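Local coordinates for protein hydrazine synthase subunit beta (Candidatus Kuenenia stuttgartiensis, PDB 5C2V) that forms part of the complex that condenses nitric oxide with ammonium to hydrazine, and may modulate hydroxylamine transport through a tunnel between the gamma and alpha active sites, at residues Phe16-Ser21 with Ser324-Pro329; Ala111-Ser116 with Asp124-Gly129; Leu246-Asn251 with Gly306-Tyr311; Asn251-Pro256 with Ile270-Met275; Gly331-Ala336 with Val346-Val351. All blocks are in the same frame, centred on the assembly; numbering follows the deposited sequence.

Contact 1. Residues Phe16-Ser21 with Ser324-Pro329; sequences FHITMS and SVCLSP
Ser-324 presses its CB against the backbone of His-17, 3.6 Å from His-17 CA, and carries its hydroxyl over one face of the imidazole, where Ser-324 OG lies 3.7 Å from His-17 CD2, near the rim. The same OG receives a weak, bent hydrogen bond from Ile-18 N (3.3 Å), the one polar link between the segments. Cys-326 is the next main contact. With SG set between its backbone N and carbonyl carbon (chi1 70°), the sulfur is directed at Ile-18 and sits 3.8 Å from Ile-18 CG2, with CG1 and CD1 of that isoleucine only slightly farther off. The strands run parallel, 5° apart, with 5.7 Å between their axes. They are the inner strands of the first and last blades of a seven-bladed beta-propeller, so this seam joins the two ends of the chain and closes the ring by side-chain packing. Met-20 finishes the seam: its extended chain reaches across to lay SD 3.6 Å from Ser-328 CA, with Pro-329 CD at 4.3 Å from the same Met-20 SD. Beyond the seam, Met-20 also touches Tyr-335 and Leu-27, while His-17 packs on Ser-60 of the second blade.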
# COMPACT_ATOMS: atom_id res chain seq x y z
N PHE B 16 53.99 1.21 17.32
CA PHE B 16 53.24 0.12 16.69
C PHE B 16 52.28 -0.67 17.59
O PHE B 16 51.44 -1.42 17.09
CB PHE B 16 54.25 -0.85 16.07
CG PHE B 16 53.71 -1.61 14.90
CD1 PHE B 16 53.52 -0.98 13.68
CD2 PHE B 16 53.40 -2.95 15.01
CE1 PHE B 16 53.03 -1.67 12.59
CE2 PHE B 16 52.90 -3.65 13.93
CZ PHE B 16 52.72 -3.01 12.72
N HIS B 17 52.40 -0.50 18.90
CA HIS B 17 51.66 -1.36 19.83
C HIS B 17 51.55 -0.71 21.20
O HIS B 17 52.34 0.17 21.54
CB HIS B 17 52.35 -2.73 19.94
CG HIS B 17 51.55 -3.77 20.67
ND1 HIS B 17 51.58 -3.91 22.04
CD2 HIS B 17 50.70 -4.72 20.21
CE1 HIS B 17 50.79 -4.90 22.40
NE2 HIS B 17 50.23 -5.41 21.31
N ILE B 18 50.57 -1.14 21.99
CA ILE B 18 50.44 -0.63 23.35
C ILE B 18 49.79 -1.67 24.27
O ILE B 18 48.96 -2.47 23.84
CB ILE B 18 49.64 0.69 23.37
CG1 ILE B 18 49.80 1.41 24.71
CG2 ILE B 18 48.17 0.45 23.03
CD1 ILE B 18 49.16 2.78 24.75
N THR B 19 50.18 -1.65 25.54
CA THR B 19 49.58 -2.51 26.55
C THR B 19 49.64 -1.81 27.90
O THR B 19 50.15 -0.70 28.01
CB THR B 19 50.28 -3.88 26.64
OG1 THR B 19 49.60 -4.71 27.58
CG2 THR B 19 51.73 -3.71 27.07
N MET B 20 49.11 -2.47 28.93
CA MET B 20 49.03 -1.85 30.24
C MET B 20 49.26 -2.86 31.35
O MET B 20 48.89 -4.03 31.22
CB MET B 20 47.68 -1.16 30.42
CG MET B 20 47.65 -0.07 31.47
SD MET B 20 46.03 0.71 31.57
CE MET B 20 46.46 2.30 32.26
N SER B 21 49.89 -2.42 32.43
CA SER B 21 50.12 -3.27 33.59
C SER B 21 48.79 -3.70 34.19
O SER B 21 47.83 -2.93 34.17
CB SER B 21 50.98 -2.55 34.63
OG SER B 21 50.38 -1.33 35.03
N SER B 324 47.02 -0.08 17.38
CA SER B 324 46.79 -0.88 18.58
C SER B 324 46.00 -0.14 19.66
O SER B 324 46.11 1.08 19.79
CB SER B 324 48.12 -1.36 19.16
OG SER B 324 47.93 -2.24 20.25
N VAL B 325 45.21 -0.88 20.43
CA VAL B 325 44.44 -0.31 21.52
C VAL B 325 44.54 -1.16 22.78
O VAL B 325 44.79 -2.37 22.70
CB VAL B 325 42.95 -0.14 21.15
CG1 VAL B 325 42.77 1.01 20.17
CG2 VAL B 325 42.39 -1.44 20.59
N CYS B 326 44.34 -0.54 23.94
CA CYS B 326 44.31 -1.28 25.20
C CYS B 326 43.39 -0.61 26.21
O CYS B 326 43.06 0.57 26.08
CB CYS B 326 45.72 -1.42 25.78
SG CYS B 326 46.44 0.11 26.39
N LEU B 327 42.98 -1.36 27.23
CA LEU B 327 42.06 -0.86 28.24
C LEU B 327 42.65 -0.86 29.64
O LEU B 327 43.53 -1.67 29.96
CB LEU B 327 40.77 -1.68 28.24
CG LEU B 327 39.77 -1.47 27.10
CD1 LEU B 327 38.68 -2.52 27.18
CD2 LEU B 327 39.17 -0.08 27.17
N SER B 328 42.16 0.05 30.47
CA SER B 328 42.47 0.02 31.90
C SER B 328 41.66 -1.11 32.53
O SER B 328 40.60 -1.47 32.03
CB SER B 328 42.13 1.36 32.55
OG SER B 328 40.76 1.68 32.40
N PRO B 329 42.18 -1.70 33.63
CA PRO B 329 41.51 -2.84 34.27
C PRO B 329 40.08 -2.54 34.72
O PRO B 329 39.28 -3.46 34.85
CB PRO B 329 42.41 -3.14 35.47
CG PRO B 329 43.24 -1.91 35.67
CD PRO B 329 43.44 -1.35 34.31

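Contact 2. Residues Ala111-Ser116 with Asp124-Gly129; sequences AYVACS and DVIDTG
Ala-111 and Ile-126 exchange two backbone hydrogen bonds, each 2.9 Å from N to O, and Val-113 does the same with Asp-124. Between these two hydrogen-bonded pairs Tyr-112 faces Val-125 as a non-hydrogen-bonded pair, the regular alternation of an antiparallel beta hairpin. The apolar contacts divide between the two faces of the sheet. On one, Tyr-112 and Val-125 lie side by side and point the same way, Tyr-112 CE2 standing 3.5 Å from Val-125 CG1. On the other, Ala-111 CB is 4.2 Å from Ile-126 CB, and the side chains of Val-113 and Ile-126 slant across each other with Val-113 CG2 at 3.9 Å from Ile-126 CD1. Polar side-chain contact is confined to the far end of this second face: Cys-115 SG, anti to its carbonyl carbon (chi1 -54°), meets Asp-124 OD2 at 3.4 Å. That carboxylate is gripped elsewhere, OD1 by Ser-136 OG and OD2 by Gly-96 N, which fixes its rotation. The strands 110-115 and 122-127 are the middle pair of the third propeller blade, flanked by 99-104 on the inner side and 132-137 on the outer, while Tyr-112 reaches Ile-149 of the next blade.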
# COMPACT_ATOMS: atom_id res chain seq x y z
N ALA B 111 55.35 -17.82 28.58
CA ALA B 111 55.06 -16.82 27.57
C ALA B 111 54.96 -17.48 26.20
O ALA B 111 55.76 -18.34 25.86
CB ALA B 111 56.13 -15.74 27.57
N TYR B 112 53.97 -17.07 25.42
CA TYR B 112 53.76 -17.64 24.10
C TYR B 112 53.97 -16.59 23.02
O TYR B 112 53.43 -15.48 23.09
CB TYR B 112 52.35 -18.24 24.00
CG TYR B 112 52.14 -19.41 24.93
CD1 TYR B 112 51.77 -19.21 26.25
CD2 TYR B 112 52.34 -20.71 24.49
CE1 TYR B 112 51.58 -20.28 27.10
CE2 TYR B 112 52.16 -21.79 25.34
CZ TYR B 112 51.78 -21.56 26.64
OH TYR B 112 51.60 -22.63 27.49
N VAL B 113 54.79 -16.94 22.03
CA VAL B 113 55.22 -16.00 21.00
C VAL B 113 54.82 -16.47 19.61
O VAL B 113 55.25 -17.53 19.16
CB VAL B 113 56.75 -15.81 21.04
CG1 VAL B 113 57.15 -14.61 20.22
CG2 VAL B 113 57.24 -15.67 22.47
N ALA B 114 54.02 -15.67 18.92
CA ALA B 114 53.58 -16.04 17.57
C ALA B 114 54.60 -15.60 16.53
O ALA B 114 54.90 -14.41 16.41
CB ALA B 114 52.22 -15.44 17.27
N CYS B 115 55.14 -16.55 15.76
CA CYS B 115 56.12 -16.20 14.73
C CYS B 115 55.43 -16.01 13.38
O CYS B 115 54.95 -16.97 12.78
CB CYS B 115 57.21 -17.27 14.65
SG CYS B 115 58.02 -17.61 16.23
N SER B 116 55.42 -14.77 12.90
CA SER B 116 54.55 -14.37 11.79
C SER B 116 55.19 -14.44 10.41
O SER B 116 54.57 -14.00 9.43
CB SER B 116 54.03 -12.95 12.03
OG SER B 116 55.10 -12.03 12.13
N ASP B 124 56.33 -20.15 19.64
CA ASP B 124 57.42 -20.54 20.52
C ASP B 124 57.04 -20.32 21.98
O ASP B 124 56.54 -19.25 22.34
CB ASP B 124 58.70 -19.78 20.18
CG ASP B 124 59.26 -20.15 18.83
OD1 ASP B 124 58.89 -21.22 18.31
OD2 ASP B 124 60.06 -19.37 18.28
N VAL B 125 57.27 -21.33 22.81
CA VAL B 125 56.97 -21.23 24.23
C VAL B 125 58.23 -20.87 25.01
O VAL B 125 59.34 -21.29 24.66
CB VAL B 125 56.35 -22.54 24.77
CG1 VAL B 125 55.17 -22.96 23.92
CG2 VAL B 125 57.38 -23.65 24.81
N ILE B 126 58.06 -20.06 26.04
CA ILE B 126 59.18 -19.57 26.84
C ILE B 126 58.89 -19.68 28.33
O ILE B 126 57.91 -19.13 28.83
CB ILE B 126 59.49 -18.09 26.50
CG1 ILE B 126 60.04 -17.97 25.08
CG2 ILE B 126 60.48 -17.52 27.50
CD1 ILE B 126 60.31 -16.55 24.64
N ASP B 127 59.75 -20.40 29.05
CA ASP B 127 59.62 -20.48 30.50
C ASP B 127 60.12 -19.18 31.13
O ASP B 127 61.15 -18.64 30.72
CB ASP B 127 60.41 -21.67 31.05
CG ASP B 127 60.25 -21.82 32.55
OD1 ASP B 127 59.22 -22.37 32.99
OD2 ASP B 127 61.16 -21.38 33.29
N THR B 128 59.38 -18.66 32.11
CA THR B 128 59.73 -17.38 32.72
C THR B 128 60.88 -17.52 33.72
O THR B 128 61.65 -16.59 33.92
CB THR B 128 58.51 -16.73 33.40
OG1 THR B 128 58.80 -15.36 33.71
CG2 THR B 128 58.13 -17.47 34.68
N GLY B 129 60.98 -18.69 34.35
CA GLY B 129 62.04 -18.95 35.31
C GLY B 129 63.38 -19.13 34.63
O GLY B 129 64.38 -18.54 35.02

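Contact 3. Residues Leu246-Asn251 with Gly306-Tyr311; sequences LDDLNN and GLVRDY
Asp-248 meets Arg-309 in a salt bridge that, within the beta-propeller, ties the linker from the outermost strand of the fifth blade to the first strand of the sixth to the short helical turn near 308-311 that leads into the sixth blade's outer strand 312-317. The aspartate can be followed outward. Its CB makes no close approach to the other segment, but CG, anti to the carbonyl carbon (chi1 -63°), swings the carboxylate round to the arginine, and CG comes 3.7 Å from Arg-309 NE. At the tip the two oxygens part. OD1 rests on the methyl Val-308 CG2 and takes a weak hydrogen bond from Arg-309 NE at 3.4 Å. OD2 receives the straighter bond from Arg-309 NH2, 3.2 Å away. The two side chains cross at roughly a right angle with their planes 63° apart: OD2 lies at the guanidinium edge, in its plane, yet is approached from well above the carboxylate plane, so the two-bond bridge is twisted, not flat, and its NE arm is weak. Arg-315 NH1 is a second salt-bridge partner of OD2. The alpha subunit borders the site, its Asp-319 packing on Asp-248, its Ser-317 on Arg-309, and its Lys-324 pairing with Asp-310. Val-308 packs against the linker backbone, with CG1 3.5 Å from Leu-246 C and CG2 3.4 Å from Asp-247 O. A water joins the backbones, giving its hydrogen to Asp-247 O at 2.6 Å and accepting a weak bond from Val-308 N.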
# COMPACT_ATOMS: atom_id res chain seq x y z
N LEU B 246 31.75 -4.21 9.63
CA LEU B 246 32.09 -2.98 10.34
C LEU B 246 31.69 -1.70 9.59
O LEU B 246 31.88 -0.60 10.10
CB LEU B 246 33.59 -2.94 10.63
CG LEU B 246 34.06 -3.93 11.71
CD1 LEU B 246 35.57 -4.08 11.69
CD2 LEU B 246 33.58 -3.46 13.08
N ASP B 247 31.13 -1.85 8.40
CA ASP B 247 30.97 -0.70 7.50
C ASP B 247 29.54 -0.19 7.36
O ASP B 247 28.58 -0.96 7.42
CB ASP B 247 31.49 -1.06 6.10
CG ASP B 247 32.92 -1.58 6.13
OD1 ASP B 247 33.76 -0.98 6.83
OD2 ASP B 247 33.20 -2.58 5.44
N ASP B 248 29.41 1.12 7.17
CA ASP B 248 28.16 1.70 6.68
C ASP B 248 28.14 1.56 5.17
O ASP B 248 29.09 1.05 4.58
CB ASP B 248 28.03 3.17 7.09
CG ASP B 248 27.98 3.36 8.59
OD1 ASP B 248 27.61 2.41 9.30
OD2 ASP B 248 28.30 4.47 9.06
N LEU B 249 27.07 2.02 4.53
CA LEU B 249 27.00 1.97 3.07
C LEU B 249 28.05 2.90 2.47
O LEU B 249 28.85 2.48 1.64
CB LEU B 249 25.61 2.36 2.58
CG LEU B 249 25.43 2.37 1.06
CD1 LEU B 249 25.56 0.96 0.49
CD2 LEU B 249 24.10 2.99 0.66
N ASN B 250 28.01 4.16 2.87
CA ASN B 250 28.97 5.16 2.40
C ASN B 250 30.14 5.42 3.35
O ASN B 250 30.99 6.26 3.07
CB ASN B 250 28.23 6.46 2.09
CG ASN B 250 27.16 6.29 1.03
OD1 ASN B 250 27.45 6.33 -0.17
ND2 ASN B 250 25.92 6.09 1.46
N ASN B 251 30.19 4.71 4.47
CA ASN B 251 31.28 4.88 5.44
C ASN B 251 31.89 3.54 5.86
O ASN B 251 31.21 2.69 6.43
CB ASN B 251 30.78 5.64 6.67
CG ASN B 251 31.91 6.33 7.43
OD1 ASN B 251 33.05 5.88 7.41
ND2 ASN B 251 31.58 7.43 8.09
N GLY B 306 23.64 -1.89 6.58
CA GLY B 306 22.95 -1.10 7.58
C GLY B 306 22.96 -1.75 8.96
O GLY B 306 22.44 -1.18 9.92
N LEU B 307 23.54 -2.95 9.05
CA LEU B 307 23.43 -3.76 10.26
C LEU B 307 24.24 -3.20 11.44
O LEU B 307 23.79 -3.27 12.58
CB LEU B 307 23.88 -5.20 9.97
CG LEU B 307 23.82 -6.18 11.15
CD1 LEU B 307 22.40 -6.28 11.69
CD2 LEU B 307 24.34 -7.55 10.74
N VAL B 308 25.41 -2.64 11.14
CA VAL B 308 26.30 -2.10 12.17
C VAL B 308 25.59 -1.17 13.15
O VAL B 308 25.81 -1.24 14.36
CB VAL B 308 27.48 -1.34 11.54
CG1 VAL B 308 28.50 -2.30 11.01
CG2 VAL B 308 26.99 -0.43 10.42
N ARG B 309 24.72 -0.32 12.61
CA ARG B 309 24.02 0.70 13.39
C ARG B 309 23.21 0.09 14.53
O ARG B 309 22.85 0.79 15.48
CB ARG B 309 23.12 1.53 12.48
CG ARG B 309 23.88 2.41 11.51
CD ARG B 309 24.89 3.28 12.25
NE ARG B 309 25.60 4.19 11.36
CZ ARG B 309 25.20 5.43 11.09
NH1 ARG B 309 24.09 5.91 11.64
NH2 ARG B 309 25.91 6.19 10.26
N ASP B 310 22.91 -1.20 14.43
CA ASP B 310 22.24 -1.88 15.53
C ASP B 310 23.18 -2.00 16.72
O ASP B 310 22.83 -1.59 17.83
CB ASP B 310 21.74 -3.26 15.09
CG ASP B 310 20.64 -3.19 14.05
OD1 ASP B 310 20.12 -2.08 13.82
OD2 ASP B 310 20.30 -4.23 13.46
N TYR B 311 24.36 -2.56 16.51
CA TYR B 311 25.32 -2.73 17.61
C TYR B 311 26.41 -1.66 17.73
O TYR B 311 27.28 -1.78 18.59
CB TYR B 311 25.98 -4.12 17.54
CG TYR B 311 26.46 -4.57 16.18
CD1 TYR B 311 27.67 -4.13 15.66
CD2 TYR B 311 25.71 -5.48 15.44
CE1 TYR B 311 28.11 -4.56 14.42
CE2 TYR B 311 26.15 -5.92 14.20
CZ TYR B 311 27.34 -5.46 13.70
OH TYR B 311 27.77 -5.89 12.47
O HOH W 1 26.99 -2.86 8.10

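Contact 4. Residues Asn251-Pro256 with Ile270-Met275; sequences NYDGNP and IGVRGM
Val-272 stands across Asp-253, their side chains at about a right angle, where the linker into the sixth propeller blade meets the second strand of that blade at the open end of the hairpin of strands 256-261 and 267-272. Both methyls of the valine are used. CG1, anti to the backbone N (chi1 -173°), fits against the main chain of Gly-254 and lies 3.6 Å from Asp-253 CB, while CG2 flanks the same CB at 3.9 Å. The aspartate's own polar end turns elsewhere, to a salt bridge with Arg-277 and a hydrogen bond with Thr-279 OG1. Met-275 also packs here, bent at its second and third torsions, so that its CG, not its sulfur, lies against the linker between Tyr-252 O and Gly-254 N. Two backbone hydrogen bonds join the linker to the chain just after the strand: Gly-274 N to Gly-254 O at 3.0 Å and Arg-273 N to Asn-255 O at 3.3 Å, each donor lying above the plane of its carbonyl. Asn-255 points its amide outward to Ser-62 and Ser-65 of the gamma subunit. At the start of the strand pairing, Pro-256 sits opposite Val-272 in a non-hydrogen-bonded pair, and Pro-256 CB touches Ile-270 CG2 at 3.8 Å.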
# COMPACT_ATOMS: atom_id res chain seq x y z
N ASN B 251 30.19 4.71 4.47
CA ASN B 251 31.28 4.88 5.44
C ASN B 251 31.89 3.54 5.86
O ASN B 251 31.21 2.69 6.43
CB ASN B 251 30.78 5.64 6.67
CG ASN B 251 31.91 6.33 7.43
OD1 ASN B 251 33.05 5.88 7.41
ND2 ASN B 251 31.58 7.43 8.09
N TYR B 252 33.18 3.37 5.59
CA TYR B 252 33.85 2.10 5.84
C TYR B 252 34.96 2.27 6.88
O TYR B 252 35.52 3.35 7.01
CB TYR B 252 34.44 1.55 4.53
CG TYR B 252 33.40 1.20 3.49
CD1 TYR B 252 32.71 2.19 2.81
CD2 TYR B 252 33.12 -0.13 3.18
CE1 TYR B 252 31.76 1.88 1.86
CE2 TYR B 252 32.17 -0.45 2.22
CZ TYR B 252 31.50 0.56 1.57
OH TYR B 252 30.55 0.24 0.62
N ASP B 253 35.29 1.20 7.60
CA ASP B 253 36.42 1.28 8.52
C ASP B 253 37.61 0.60 7.87
O ASP B 253 37.70 -0.61 7.87
CB ASP B 253 36.09 0.59 9.85
CG ASP B 253 35.13 1.38 10.71
OD1 ASP B 253 35.18 2.62 10.68
OD2 ASP B 253 34.31 0.75 11.41
N GLY B 254 38.57 1.39 7.39
CA GLY B 254 39.69 0.84 6.67
C GLY B 254 40.65 0.07 7.54
O GLY B 254 41.16 0.62 8.52
N ASN B 255 40.93 -1.18 7.18
CA ASN B 255 41.95 -1.97 7.85
C ASN B 255 41.84 -1.99 9.37
O ASN B 255 42.62 -1.33 10.06
CB ASN B 255 43.34 -1.46 7.45
CG ASN B 255 43.53 -1.41 5.95
OD1 ASN B 255 43.77 -0.34 5.38
ND2 ASN B 255 43.45 -2.56 5.30
N PRO B 256 40.84 -2.70 9.91
CA PRO B 256 40.74 -2.82 11.37
C PRO B 256 41.92 -3.62 11.93
O PRO B 256 42.25 -4.66 11.37
CB PRO B 256 39.42 -3.55 11.58
CG PRO B 256 39.25 -4.36 10.33
CD PRO B 256 39.82 -3.52 9.23
N ILE B 270 37.93 -1.39 18.72
CA ILE B 270 38.67 -1.73 17.51
C ILE B 270 39.45 -0.54 16.94
O ILE B 270 38.85 0.44 16.51
CB ILE B 270 37.74 -2.26 16.41
CG1 ILE B 270 36.99 -3.51 16.88
CG2 ILE B 270 38.53 -2.56 15.14
CD1 ILE B 270 36.01 -4.05 15.87
N GLY B 271 40.77 -0.64 16.95
CA GLY B 271 41.59 0.34 16.27
C GLY B 271 41.39 0.23 14.77
O GLY B 271 41.59 -0.84 14.18
N VAL B 272 40.99 1.33 14.15
CA VAL B 272 40.85 1.39 12.70
C VAL B 272 41.96 2.27 12.16
O VAL B 272 41.94 3.50 12.30
CB VAL B 272 39.48 1.94 12.27
CG1 VAL B 272 39.31 1.82 10.77
CG2 VAL B 272 38.36 1.22 13.00
N ARG B 273 42.91 1.60 11.50
CA ARG B 273 44.19 2.18 11.13
C ARG B 273 44.10 3.05 9.89
O ARG B 273 44.69 4.13 9.83
CB ARG B 273 45.21 1.06 10.92
CG ARG B 273 46.66 1.48 10.99
CD ARG B 273 47.56 0.28 10.72
NE ARG B 273 48.95 0.52 11.11
CZ ARG B 273 49.88 1.01 10.30
NH1 ARG B 273 49.58 1.31 9.05
NH2 ARG B 273 51.12 1.19 10.74
N GLY B 274 43.35 2.57 8.90
CA GLY B 274 43.18 3.30 7.66
C GLY B 274 42.34 4.55 7.84
O GLY B 274 42.63 5.60 7.27
N MET B 275 41.28 4.43 8.64
CA MET B 275 40.37 5.54 8.87
C MET B 275 40.70 6.33 10.13
O MET B 275 39.96 7.25 10.49
CB MET B 275 38.93 5.03 8.94
CG MET B 275 38.40 4.57 7.60
SD MET B 275 38.72 5.75 6.27
CE MET B 275 37.64 7.09 6.74

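Contact 5. Residues Gly331-Ala336 with Val346-Val351; sequences GKFCYA and VIRTAV
Cys-334 and Ile-347 trade backbone hydrogen bonds in both directions, each 2.9 Å from N to O, with Phe-333 facing Arg-348 and Tyr-335 facing Val-346 as non-hydrogen-bonded pairs to either side. Tyr-335 and Val-346 lie alongside each other, Tyr-335 CE1 being 3.6 Å from Val-346 CG1. Arg-348 runs obliquely past Phe-333. The bend at its second torsion (chi2 68°) brings Arg-348 CD to 3.6 Å from Phe-333 CE1, whereas the charged group stays too far from the ring for more than a weak cation-pi attraction. The Arg-348 guanidinium has Lys-332 CE over one face, and its NH1 makes a weak hydrogen bond to Lys-332 O; the like-charged tips come near each other, probably at some cost. Where the strands part, Thr-349 holds the turn before 333: its OG1 donates to Gly-331 O at 2.8 Å, in the carbonyl plane and on a lone pair, and its N bonds almost straight to Lys-332 O at 3.2 Å. One shell out, Asp-330 OD1 receives the N-H of Lys-332, and Tyr-269 packs against both Cys-334 and Thr-349. This is the outer hairpin of the seventh propeller blade, three-stranded in this chain; a gamma-subunit strand pairs antiparallel with 346-348, extending the sheet across the interface.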
# COMPACT_ATOMS: atom_id res chain seq x y z
N GLY B 331 38.18 -0.56 32.93
CA GLY B 331 37.49 -0.43 31.66
C GLY B 331 36.90 0.95 31.37
O GLY B 331 36.11 1.10 30.44
N LYS B 332 37.29 1.94 32.16
CA LYS B 332 36.76 3.29 31.98
C LYS B 332 37.61 4.14 31.04
O LYS B 332 37.22 5.26 30.69
CB LYS B 332 36.62 3.99 33.34
CG LYS B 332 36.41 3.03 34.50
CD LYS B 332 35.63 3.69 35.63
CE LYS B 332 36.29 4.98 36.09
NZ LYS B 332 35.54 5.62 37.21
N PHE B 333 38.76 3.61 30.62
CA PHE B 333 39.63 4.34 29.71
C PHE B 333 40.24 3.44 28.64
O PHE B 333 40.68 2.32 28.92
CB PHE B 333 40.75 5.05 30.48
CG PHE B 333 40.26 6.16 31.36
CD1 PHE B 333 39.93 7.39 30.81
CD2 PHE B 333 40.14 5.99 32.73
CE1 PHE B 333 39.48 8.42 31.62
CE2 PHE B 333 39.69 7.01 33.53
CZ PHE B 333 39.36 8.23 32.98
N CYS B 334 40.27 3.93 27.40
CA CYS B 334 40.84 3.20 26.28
C CYS B 334 41.95 4.01 25.62
O CYS B 334 41.76 5.16 25.25
CB CYS B 334 39.75 2.88 25.25
SG CYS B 334 40.35 1.97 23.80
N TYR B 335 43.12 3.39 25.47
CA TYR B 335 44.26 4.07 24.87
C TYR B 335 44.56 3.52 23.48
O TYR B 335 44.56 2.31 23.26
CB TYR B 335 45.49 3.92 25.77
CG TYR B 335 45.26 4.38 27.19
CD1 TYR B 335 45.44 5.71 27.54
CD2 TYR B 335 44.86 3.49 28.17
CE1 TYR B 335 45.23 6.14 28.84
CE2 TYR B 335 44.64 3.91 29.47
CZ TYR B 335 44.83 5.23 29.80
OH TYR B 335 44.61 5.66 31.09
N ALA B 336 44.81 4.43 22.54
CA ALA B 336 45.09 4.05 21.16
C ALA B 336 46.44 4.58 20.69
O ALA B 336 46.70 5.78 20.74
CB ALA B 336 43.98 4.54 20.24
N VAL B 346 43.77 9.17 24.37
CA VAL B 346 43.09 8.71 25.58
C VAL B 346 41.59 8.94 25.47
O VAL B 346 41.13 10.06 25.26
CB VAL B 346 43.62 9.44 26.83
CG1 VAL B 346 42.98 8.87 28.08
CG2 VAL B 346 45.14 9.32 26.90
N ILE B 347 40.82 7.86 25.61
CA ILE B 347 39.38 7.90 25.43
C ILE B 347 38.63 7.52 26.70
O ILE B 347 38.93 6.50 27.32
CB ILE B 347 38.93 6.96 24.29
CG1 ILE B 347 39.85 7.10 23.08
CG2 ILE B 347 37.48 7.23 23.91
CD1 ILE B 347 39.55 6.12 21.97
N ARG B 348 37.66 8.34 27.08
CA ARG B 348 36.77 8.00 28.18
C ARG B 348 35.62 7.16 27.64
O ARG B 348 34.86 7.61 26.79
CB ARG B 348 36.24 9.27 28.86
CG ARG B 348 35.27 9.01 30.01
CD ARG B 348 35.95 8.35 31.19
NE ARG B 348 35.09 8.30 32.36
CZ ARG B 348 34.35 7.24 32.71
NH1 ARG B 348 34.38 6.15 31.96
NH2 ARG B 348 33.60 7.29 33.79
N THR B 349 35.49 5.94 28.14
CA THR B 349 34.51 5.00 27.61
C THR B 349 33.12 5.24 28.18
O THR B 349 32.91 6.15 28.98
CB THR B 349 34.92 3.54 27.89
OG1 THR B 349 34.90 3.30 29.30
CG2 THR B 349 36.32 3.27 27.35
N ALA B 350 32.17 4.41 27.75
CA ALA B 350 30.78 4.53 28.20
C ALA B 350 30.63 4.04 29.64
O ALA B 350 29.67 4.38 30.32
CB ALA B 350 29.86 3.75 27.27
N VAL B 351 31.58 3.22 30.08
CA VAL B 351 31.56 2.67 31.43
C VAL B 351 31.68 3.78 32.48
O VAL B 351 32.53 4.66 32.37
CB VAL B 351 32.70 1.66 31.64
CG1 VAL B 351 32.60 1.02 33.02
CG2 VAL B 351 32.66 0.59 30.56

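In the fold
Contacts 1 and 5 share the last blade: strand 322-327, which packs on the first blade in contact 1, pairs with strand 333-338 of contact 5, Cys-326 O meeting Tyr-335 N. The inner seam is mainly side-chain packing, whereas the hairpins of contacts 2 and 5 rest on regular backbone bonds. Contacts 2 and 4 are wholly buried, and contact 2 lies on the opposite side of the chain's centre from contacts 3 and 4. These last two share Asn-251 and are joined where Asp-247 OD1 meets Asp-253 N. Near the other subunits, contact 3 relies on an aspartate-arginine bridge, and contact 4 on backbone bonds and methyl packing at the end of a strand. Contact 1 lies nearest the chain's centre, yet is only partly buried.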